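Local coordinates for protein alpha-galacturonidase (Bacillus subtilis, PDB 3FEF) that hydrolyses alpha-1,4-linked galacturonate chains to release alpha-D-galacturonate, using NAD(+) and manganese as cofactors in the manner of a family 4 glycosidase, at residues A[128-133]-A[157-162]; A[178-183]-A[195-200]; A[102-107]-A[290-295]. One frame throughout, in Å; residues are numbered along the deposited sequence.

Contact 1: residues A[128-133]-A[157-162]; sequences EIARAI and YKVFPG
Ala130 and Val159 form the close-packed part of this contact, where helix 112-136 meets the last turn of helix 149-159. The methyl of Ala130 touches the branching carbon of Val159, CB to CB at 3.9 Å. Because CG1 of Val159 stands anti to the backbone N (chi1 178°), this methyl reaches over to the neighbouring helix and lies 3.7 Å from Arg131 CG, the shortest approach between the two segments. Leu404 of helix 383-405 also touches Val159. Just beyond, Phe160 is the first residue to leave helical backbone angles; its CB sits 4.3 Å from Ala130 CB and 3.9 Å from Ala130 O.

The packing is looser past Phe160, whose ring presents its edge to Ile133, with CE2 4.2 Å from CG2, while the C of Gly162 lies over one ring face, toward the rim. The solvent side is at the end of Arg131. There the bend at chi3 brings the guanidinium back, NH1 of Arg131 4.1 Å from Val159 CG1, on the exposed margin.

No hydrogen bond joins the two segments. The two helices precede and follow strand 141-144, and they flank the parallel sheet of a Rossmann-type dinucleotide-binding fold, recognisable here by its 321456 strand order.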
loop_
_atom_site.group_PDB
_atom_site.type_symbol
_atom_site.label_atom_id
_atom_site.label_comp_id
_atom_site.label_asym_id
_atom_site.label_seq_id
_atom_site.Cartn_x
_atom_site.Cartn_y
_atom_site.Cartn_z
ATOM N N GLU A 128 7.207 8.809 28.596
ATOM C CA GLU A 128 8.351 8.937 29.498
ATOM C C GLU A 128 9.142 7.624 29.612
ATOM O O GLU A 128 10.368 7.620 29.610
ATOM C CB GLU A 128 7.912 9.417 30.901
ATOM C CG GLU A 128 9.090 9.480 31.895
ATOM C CD GLU A 128 8.774 10.189 33.214
ATOM O OE1 GLU A 128 7.651 10.040 33.760
ATOM O OE2 GLU A 128 9.680 10.893 33.728
ATOM N N ILE A 129 8.436 6.508 29.716
ATOM C CA ILE A 129 9.094 5.205 29.720
ATOM C C ILE A 129 9.836 4.980 28.403
ATOM O O ILE A 129 10.998 4.572 28.386
ATOM C CB ILE A 129 8.084 4.085 29.985
ATOM C CG1 ILE A 129 7.666 4.108 31.465
ATOM C CG2 ILE A 129 8.683 2.751 29.614
ATOM C CD1 ILE A 129 6.403 3.248 31.775
ATOM N N ALA A 130 9.183 5.291 27.292
ATOM C CA ALA A 130 9.830 5.097 25.991
ATOM C C ALA A 130 11.105 5.929 25.820
ATOM O O ALA A 130 12.063 5.480 25.176
ATOM C CB ALA A 130 8.839 5.375 24.827
ATOM N N ARG A 131 11.113 7.148 26.368
ATOM C CA ARG A 131 12.283 8.011 26.234
ATOM C C ARG A 131 13.408 7.482 27.106
ATOM O O ARG A 131 14.578 7.579 26.745
ATOM C CB ARG A 131 11.948 9.477 26.559
ATOM C CG ARG A 131 11.170 10.191 25.440
ATOM C CD ARG A 131 11.055 11.701 25.677
ATOM N NE ARG A 131 10.150 11.954 26.785
ATOM C CZ ARG A 131 8.846 12.201 26.657
ATOM N NH1 ARG A 131 8.287 12.252 25.448
ATOM N NH2 ARG A 131 8.108 12.399 27.744
ATOM N N ALA A 132 13.044 6.879 28.237
ATOM C CA ALA A 132 14.039 6.310 29.157
ATOM C C ALA A 132 14.678 5.055 28.583
ATOM O O ALA A 132 15.898 4.880 28.622
ATOM C CB ALA A 132 13.395 6.008 30.513
ATOM N N ILE A 133 13.842 4.165 28.057
ATOM C CA ILE A 133 14.336 2.994 27.342
ATOM C C ILE A 133 15.234 3.424 26.188
ATOM O O ILE A 133 16.313 2.874 25.994
ATOM C CB ILE A 133 13.165 2.158 26.817
ATOM C CG1 ILE A 133 12.400 1.570 27.997
ATOM C CG2 ILE A 133 13.656 1.071 25.864
ATOM C CD1 ILE A 133 11.062 1.020 27.623
ATOM N N TYR A 157 6.074 2.950 20.407
ATOM C CA TYR A 157 6.626 3.041 19.063
ATOM C C TYR A 157 6.598 4.464 18.508
ATOM O O TYR A 157 7.476 4.843 17.738
ATOM C CB TYR A 157 5.909 2.082 18.089
ATOM C CG TYR A 157 6.398 0.657 18.206
ATOM C CD1 TYR A 157 5.792 -0.229 19.089
ATOM C CD2 TYR A 157 7.482 0.210 17.467
ATOM C CE1 TYR A 157 6.238 -1.534 19.222
ATOM C CE2 TYR A 157 7.942 -1.115 17.590
ATOM C CZ TYR A 157 7.308 -1.969 18.473
ATOM O OH TYR A 157 7.740 -3.271 18.624
ATOM N N LYS A 158 5.585 5.234 18.883
ATOM C CA LYS A 158 5.460 6.594 18.387
ATOM C C LYS A 158 6.568 7.458 18.964
ATOM O O LYS A 158 7.104 8.347 18.296
ATOM C CB LYS A 158 4.094 7.193 18.732
ATOM C CG LYS A 158 2.927 6.604 17.941
ATOM C CD LYS A 158 1.567 7.115 18.458
ATOM C CE LYS A 158 1.271 8.530 17.977
ATOM N NZ LYS A 158 0.845 8.551 16.530
ATOM N N VAL A 159 6.927 7.188 20.202
ATOM C CA VAL A 159 7.904 8.027 20.868
ATOM C C VAL A 159 9.327 7.522 20.630
ATOM O O VAL A 159 10.273 8.310 20.568
ATOM C CB VAL A 159 7.605 8.128 22.373
ATOM C CG1 VAL A 159 8.657 8.980 23.071
ATOM C CG2 VAL A 159 6.205 8.698 22.574
ATOM N N PHE A 160 9.472 6.211 20.470
ATOM C CA PHE A 160 10.774 5.603 20.142
ATOM C C PHE A 160 10.558 4.611 19.003
ATOM O O PHE A 160 10.345 3.417 19.250
ATOM C CB PHE A 160 11.317 4.908 21.391
ATOM C CG PHE A 160 12.621 4.168 21.188
ATOM C CD1 PHE A 160 13.470 4.464 20.117
ATOM C CD2 PHE A 160 13.014 3.206 22.106
ATOM C CE1 PHE A 160 14.659 3.782 19.937
ATOM C CE2 PHE A 160 14.218 2.516 21.942
ATOM C CZ PHE A 160 15.048 2.810 20.851
ATOM N N PRO A 161 10.570 5.107 17.749
ATOM C CA PRO A 161 10.253 4.255 16.585
ATOM C C PRO A 161 11.099 3.004 16.504
ATOM O O PRO A 161 10.623 1.974 16.019
ATOM C CB PRO A 161 10.523 5.174 15.377
ATOM C CG PRO A 161 10.194 6.576 15.924
ATOM C CD PRO A 161 10.658 6.538 17.388
ATOM N N GLY A 162 12.339 3.071 16.985
ATOM C CA GLY A 162 13.221 1.899 16.922
ATOM C C GLY A 162 13.070 0.921 18.088
ATOM O O GLY A 162 13.782 -0.085 18.170
#

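Contact 2: residues A[178-183]-A[195-200]; sequences LLAEMV and EDIRVN
Ile197, in the segment that leads along strand 197-202, packs against Leu179 and Ala180 of helix 171-187, and every direct contact between the two segments is apolar. Its branches divide the work. A chi1 of -51° leaves CG2 anti to the backbone N, turned to Leu179 and 3.8 Å from its CD1, and sets CG1 anti to the carbonyl carbon, over Ala180: CG1 is 3.9 Å from Ala180 CB, and CD1 rests 3.8 Å from Ala180 CA. The end of that branch also reaches Val183, more loosely, CD1 to CG2 at 4.4 Å. Leu179 serves a second partner, since its CD1 touches Val199 CG1 at 4.1 Å. An alanine at Ile197 would remove both branches and is likely to open a gap over Ala180, leaving the tip of Leu179 with Val199 alone across this interface. The short segments of helix and strand run at 127° to each other, their axes 9.6 Å apart at closest approach.

Between the two segments there is no hydrogen bond; a polar link from helix to strand comes from Gln176, one turn before Ala180, whose NE2 donates to Ile197 O. Glu195 O lies 3.2 Å above the plane of the Arg198 guanidinium, over its centre, and Arg198 forms a salt bridge with Glu340 of the second subunit.

The strand is therefore two-sided: its hydrocarbon side chains seat the helix by shape and exclusion of water, while Arg198 and Asn200 carry polar links to another copy of the protein.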
loop_
_atom_site.group_PDB
_atom_site.type_symbol
_atom_site.label_atom_id
_atom_site.label_comp_id
_atom_site.label_asym_id
_atom_site.label_seq_id
_atom_site.Cartn_x
_atom_site.Cartn_y
_atom_site.Cartn_z
ATOM N N LEU A 178 -10.627 -23.647 26.966
ATOM C CA LEU A 178 -12.029 -23.938 26.679
ATOM C C LEU A 178 -12.135 -24.947 25.545
ATOM O O LEU A 178 -12.880 -25.912 25.625
ATOM C CB LEU A 178 -12.785 -22.659 26.308
ATOM C CG LEU A 178 -14.196 -22.858 25.735
ATOM C CD1 LEU A 178 -15.105 -23.514 26.789
ATOM C CD2 LEU A 178 -14.784 -21.547 25.251
ATOM N N LEU A 179 -11.388 -24.707 24.472
ATOM C CA LEU A 179 -11.370 -25.620 23.343
ATOM C C LEU A 179 -10.778 -26.993 23.720
ATOM O O LEU A 179 -11.260 -28.028 23.255
ATOM C CB LEU A 179 -10.585 -24.998 22.187
ATOM C CG LEU A 179 -11.183 -23.775 21.473
ATOM C CD1 LEU A 179 -10.108 -23.112 20.612
ATOM C CD2 LEU A 179 -12.368 -24.182 20.604
ATOM N N ALA A 180 -9.730 -27.023 24.538
ATOM C CA ALA A 180 -9.208 -28.325 24.958
ATOM C C ALA A 180 -10.294 -29.130 25.698
ATOM O O ALA A 180 -10.459 -30.317 25.456
ATOM C CB ALA A 180 -7.960 -28.176 25.814
ATOM N N GLU A 181 -11.050 -28.480 26.575
ATOM C CA GLU A 181 -12.108 -29.174 27.298
ATOM C C GLU A 181 -13.254 -29.615 26.389
ATOM O O GLU A 181 -13.888 -30.655 26.632
ATOM C CB GLU A 181 -12.611 -28.344 28.478
ATOM C CG GLU A 181 -11.533 -28.163 29.551
ATOM C CD GLU A 181 -12.056 -27.576 30.832
ATOM O OE1 GLU A 181 -13.290 -27.523 31.018
ATOM O OE2 GLU A 181 -11.224 -27.156 31.659
HETATM N N MSE A 182 -13.495 -28.844 25.331
HETATM C CA MSE A 182 -14.517 -29.191 24.357
HETATM C C MSE A 182 -14.123 -30.456 23.600
HETATM O O MSE A 182 -14.956 -31.319 23.355
HETATM C CB MSE A 182 -14.752 -28.027 23.390
HETATM C CG MSE A 182 -15.427 -28.410 22.093
HETATM SE SE MSE A 182 -15.228 -26.989 20.720
HETATM C CE MSE A 182 -13.420 -27.449 20.116
ATOM N N VAL A 183 -12.851 -30.548 23.229
ATOM C CA VAL A 183 -12.290 -31.745 22.611
ATOM C C VAL A 183 -12.537 -32.998 23.466
ATOM O O VAL A 183 -12.986 -34.026 22.960
ATOM C CB VAL A 183 -10.775 -31.594 22.405
ATOM C CG1 VAL A 183 -10.146 -32.926 22.000
ATOM C CG2 VAL A 183 -10.471 -30.480 21.361
ATOM N N GLU A 195 -1.444 -25.690 24.916
ATOM C CA GLU A 195 -0.557 -25.418 23.784
ATOM C C GLU A 195 -0.920 -26.238 22.558
ATOM O O GLU A 195 -0.795 -25.755 21.444
ATOM C CB GLU A 195 0.902 -25.715 24.142
ATOM C CG GLU A 195 1.524 -24.710 25.089
ATOM C CD GLU A 195 1.494 -25.139 26.564
ATOM O OE1 GLU A 195 0.594 -25.905 26.991
ATOM O OE2 GLU A 195 2.394 -24.688 27.299
ATOM N N ASP A 196 -1.332 -27.491 22.754
ATOM C CA ASP A 196 -1.665 -28.366 21.628
ATOM C C ASP A 196 -2.911 -27.915 20.840
ATOM O O ASP A 196 -3.238 -28.485 19.799
ATOM C CB ASP A 196 -1.888 -29.790 22.115
ATOM C CG ASP A 196 -0.640 -30.389 22.741
ATOM O OD1 ASP A 196 0.479 -29.975 22.338
ATOM O OD2 ASP A 196 -0.784 -31.262 23.634
ATOM N N ILE A 197 -3.630 -26.932 21.357
ATOM C CA ILE A 197 -4.734 -26.363 20.611
ATOM C C ILE A 197 -4.112 -25.279 19.763
ATOM O O ILE A 197 -3.831 -24.194 20.253
ATOM C CB ILE A 197 -5.812 -25.752 21.523
ATOM C CG1 ILE A 197 -6.217 -26.769 22.596
ATOM C CG2 ILE A 197 -7.050 -25.332 20.680
ATOM C CD1 ILE A 197 -6.900 -27.997 21.983
ATOM N N ARG A 198 -3.857 -25.602 18.506
ATOM C CA ARG A 198 -3.106 -24.724 17.631
ATOM C C ARG A 198 -4.107 -23.833 16.949
ATOM O O ARG A 198 -4.952 -24.302 16.166
ATOM C CB ARG A 198 -2.350 -25.552 16.598
ATOM C CG ARG A 198 -1.426 -26.593 17.242
ATOM C CD ARG A 198 -0.161 -25.953 17.802
ATOM N NE ARG A 198 0.584 -26.878 18.658
ATOM C CZ ARG A 198 1.675 -26.552 19.354
ATOM N NH1 ARG A 198 2.171 -25.320 19.288
ATOM N NH2 ARG A 198 2.271 -27.457 20.122
ATOM N N VAL A 199 -4.041 -22.552 17.261
ATOM C CA VAL A 199 -5.063 -21.661 16.777
ATOM C C VAL A 199 -4.460 -20.579 15.894
ATOM O O VAL A 199 -3.319 -20.142 16.108
ATOM C CB VAL A 199 -5.874 -21.040 17.965
ATOM C CG1 VAL A 199 -6.631 -22.119 18.732
ATOM C CG2 VAL A 199 -4.967 -20.249 18.904
ATOM N N ASN A 200 -5.217 -20.153 14.890
ATOM C CA ASN A 200 -4.867 -18.959 14.153
ATOM C C ASN A 200 -5.656 -17.801 14.726
ATOM O O ASN A 200 -6.850 -17.649 14.455
ATOM C CB ASN A 200 -5.141 -19.107 12.654
ATOM C CG ASN A 200 -4.688 -17.884 11.861
ATOM O OD1 ASN A 200 -3.527 -17.523 11.899
ATOM N ND2 ASN A 200 -5.607 -17.239 11.159
#

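Contact 3: residues A[102-107]-A[290-295]; sequences GIYQSV and FHLTPI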
loop_
_atom_site.group_PDB
_atom_site.type_symbol
_atom_site.label_atom_id
_atom_site.label_comp_id
_atom_site.label_asym_id
_atom_site.label_seq_id
_atom_site.Cartn_x
_atom_site.Cartn_y
_atom_site.Cartn_z
ATOM N N GLY A 102 -26.279 6.145 31.994
ATOM C CA GLY A 102 -26.816 4.860 31.549
ATOM C C GLY A 102 -25.820 3.906 30.903
ATOM O O GLY A 102 -26.211 2.881 30.342
ATOM N N ILE A 103 -24.535 4.231 30.989
ATOM C CA ILE A 103 -23.498 3.408 30.383
ATOM C C ILE A 103 -22.818 2.520 31.414
ATOM O O ILE A 103 -22.198 3.025 32.352
ATOM C CB ILE A 103 -22.422 4.286 29.717
ATOM C CG1 ILE A 103 -23.048 5.095 28.572
ATOM C CG2 ILE A 103 -21.245 3.416 29.235
ATOM C CD1 ILE A 103 -22.150 6.163 28.018
ATOM N N TYR A 104 -22.951 1.203 31.239
ATOM C CA TYR A 104 -22.257 0.241 32.080
ATOM C C TYR A 104 -21.035 -0.340 31.401
ATOM O O TYR A 104 -20.993 -0.496 30.178
ATOM C CB TYR A 104 -23.207 -0.872 32.524
ATOM C CG TYR A 104 -24.232 -0.319 33.466
ATOM C CD1 TYR A 104 -24.130 -0.529 34.829
ATOM C CD2 TYR A 104 -25.260 0.488 32.998
ATOM C CE1 TYR A 104 -25.046 0.010 35.699
ATOM C CE2 TYR A 104 -26.184 1.028 33.863
ATOM C CZ TYR A 104 -26.064 0.784 35.208
ATOM O OH TYR A 104 -26.966 1.313 36.079
ATOM N N GLN A 105 -20.042 -0.645 32.216
ATOM C CA GLN A 105 -18.789 -1.192 31.758
ATOM C C GLN A 105 -18.417 -2.344 32.675
ATOM O O GLN A 105 -18.568 -2.255 33.892
ATOM C CB GLN A 105 -17.700 -0.120 31.815
ATOM C CG GLN A 105 -17.915 1.036 30.854
ATOM C CD GLN A 105 -16.865 2.116 31.026
ATOM O OE1 GLN A 105 -15.906 2.193 30.255
ATOM N NE2 GLN A 105 -17.028 2.943 32.054
ATOM N N SER A 106 -17.921 -3.424 32.099
ATOM C CA SER A 106 -17.563 -4.573 32.907
ATOM C C SER A 106 -16.122 -4.478 33.399
ATOM O O SER A 106 -15.797 -4.975 34.467
ATOM C CB SER A 106 -17.781 -5.862 32.113
ATOM O OG SER A 106 -17.149 -5.780 30.849
ATOM N N VAL A 107 -15.250 -3.844 32.627
ATOM C CA VAL A 107 -13.857 -3.764 33.033
ATOM C C VAL A 107 -13.372 -2.335 32.949
ATOM O O VAL A 107 -12.750 -1.833 33.875
ATOM C CB VAL A 107 -12.957 -4.628 32.140
ATOM C CG1 VAL A 107 -11.546 -4.717 32.722
ATOM C CG2 VAL A 107 -13.557 -6.009 31.953
ATOM N N PHE A 290 -22.063 -13.712 33.070
ATOM C CA PHE A 290 -20.721 -13.224 33.393
ATOM C C PHE A 290 -20.919 -12.056 34.343
ATOM O O PHE A 290 -22.048 -11.747 34.681
ATOM C CB PHE A 290 -19.962 -12.808 32.120
ATOM C CG PHE A 290 -20.475 -11.534 31.497
ATOM C CD1 PHE A 290 -21.659 -11.523 30.794
ATOM C CD2 PHE A 290 -19.759 -10.341 31.621
ATOM C CE1 PHE A 290 -22.124 -10.344 30.218
ATOM C CE2 PHE A 290 -20.230 -9.160 31.062
ATOM C CZ PHE A 290 -21.417 -9.163 30.367
ATOM N N HIS A 291 -19.847 -11.406 34.778
ATOM C CA HIS A 291 -19.968 -10.312 35.739
ATOM C C HIS A 291 -19.312 -9.023 35.262
ATOM O O HIS A 291 -18.445 -9.027 34.386
ATOM C CB HIS A 291 -19.278 -10.670 37.057
ATOM C CG HIS A 291 -19.622 -12.024 37.584
ATOM N ND1 HIS A 291 -20.591 -12.221 38.543
ATOM C CD2 HIS A 291 -19.101 -13.248 37.313
ATOM C CE1 HIS A 291 -20.663 -13.512 38.831
ATOM N NE2 HIS A 291 -19.764 -14.156 38.107
ATOM N N LEU A 292 -19.704 -7.917 35.886
ATOM C CA LEU A 292 -18.955 -6.692 35.764
ATOM C C LEU A 292 -17.922 -6.752 36.876
ATOM O O LEU A 292 -18.081 -7.512 37.815
ATOM C CB LEU A 292 -19.871 -5.494 35.960
ATOM C CG LEU A 292 -21.198 -5.474 35.207
ATOM C CD1 LEU A 292 -21.948 -4.213 35.581
ATOM C CD2 LEU A 292 -20.998 -5.550 33.682
ATOM N N THR A 293 -16.854 -5.984 36.763
ATOM C CA THR A 293 -15.892 -5.859 37.848
ATOM C C THR A 293 -15.964 -4.447 38.414
ATOM O O THR A 293 -15.431 -3.514 37.813
ATOM C CB THR A 293 -14.459 -6.099 37.359
ATOM O OG1 THR A 293 -14.351 -7.422 36.832
ATOM C CG2 THR A 293 -13.450 -5.918 38.504
ATOM N N PRO A 294 -16.611 -4.289 39.578
ATOM C CA PRO A 294 -16.774 -2.968 40.184
ATOM C C PRO A 294 -15.460 -2.541 40.801
ATOM O O PRO A 294 -14.647 -3.397 41.156
ATOM C CB PRO A 294 -17.818 -3.211 41.289
ATOM C CG PRO A 294 -17.988 -4.746 41.409
ATOM C CD PRO A 294 -16.958 -5.383 40.509
ATOM N N ILE A 295 -15.234 -1.241 40.956
ATOM C CA ILE A 295 -13.936 -0.811 41.483
ATOM C C ILE A 295 -13.705 -1.244 42.928
ATOM O O ILE A 295 -12.567 -1.342 43.371
ATOM C CB ILE A 295 -13.718 0.689 41.357
ATOM C CG1 ILE A 295 -13.722 1.081 39.875
ATOM C CG2 ILE A 295 -12.387 1.089 42.005
ATOM C CD1 ILE A 295 -12.883 0.153 38.994
HETATM O O HOH W 1 -18.149 -2.639 36.445
HETATM O O HOH W 2 -12.979 -3.071 36.468
#
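At the interface of the NAD-binding Rossmann-type domain and the C-terminal domain of this family 4 glycosidase, two irregular loops meet through Ser106 and Leu292. The site is near the catalytic centre: the side chain of Ser106 is about 9 Å from that of the metal ligand His206, and the side chain of Thr293 is about 12 Å from the bound magnesium ion.

A single direct hydrogen bond links the loops. Thr293 N donates to Ser106 O over 2.7 Å, approaching in the carbonyl plane on a lone pair, with an angle of 155° at the hydrogen. Beside it the apolar parts interlock. Leu292 CD2 presses on Ser106 CB at 3.6 Å, and CD1 of the same leucine reaches Tyr104 CD1 at 4.3 Å. Ser106 CB also meets the edge of the Phe290 ring, lying close to its plane, so this methylene touches both a leucine and a phenylalanine, side by side.

The hydroxyls turn to a common neighbour. Ser106 OG, placed between the backbone N and the carbonyl carbon (chi1 51°), hydrogen-bonds to Arg271 O, and Thr293 OG1 bonds to Arg271 NH1; one arginine thus ties both loops to helix 270-273. Gln105 leaves the seam at its CB, and its amide is bonded to Asp94 O and Gly114 N.

Water completes the seam around Thr293 O. One molecule donates to Gln105 O and, weakly, to this oxygen; a second bridges more firmly, 2.9 Å from Val107 O and 2.8 Å from Thr293 O.

How the contacts relate
Set side by side, the three contacts illustrate how chemistry follows place in a fold. Contact 1 is partly buried, joins two helices beside the Rossmann sheet, and lies across the chain's centre from contact 2, a buried helix-strand junction whose strand also bears links to a second subunit. Both rely on hydrocarbon surfaces without a bond between their segments. Contact 3 differs: its loops, far apart in sequence, come from the two family domains and are held by a backbone hydrogen bond, waters and a shared arginine. No structural element is common to all three, and none touches another; even contacts 2 and 3 are about 12 Å apart at their nearest atoms.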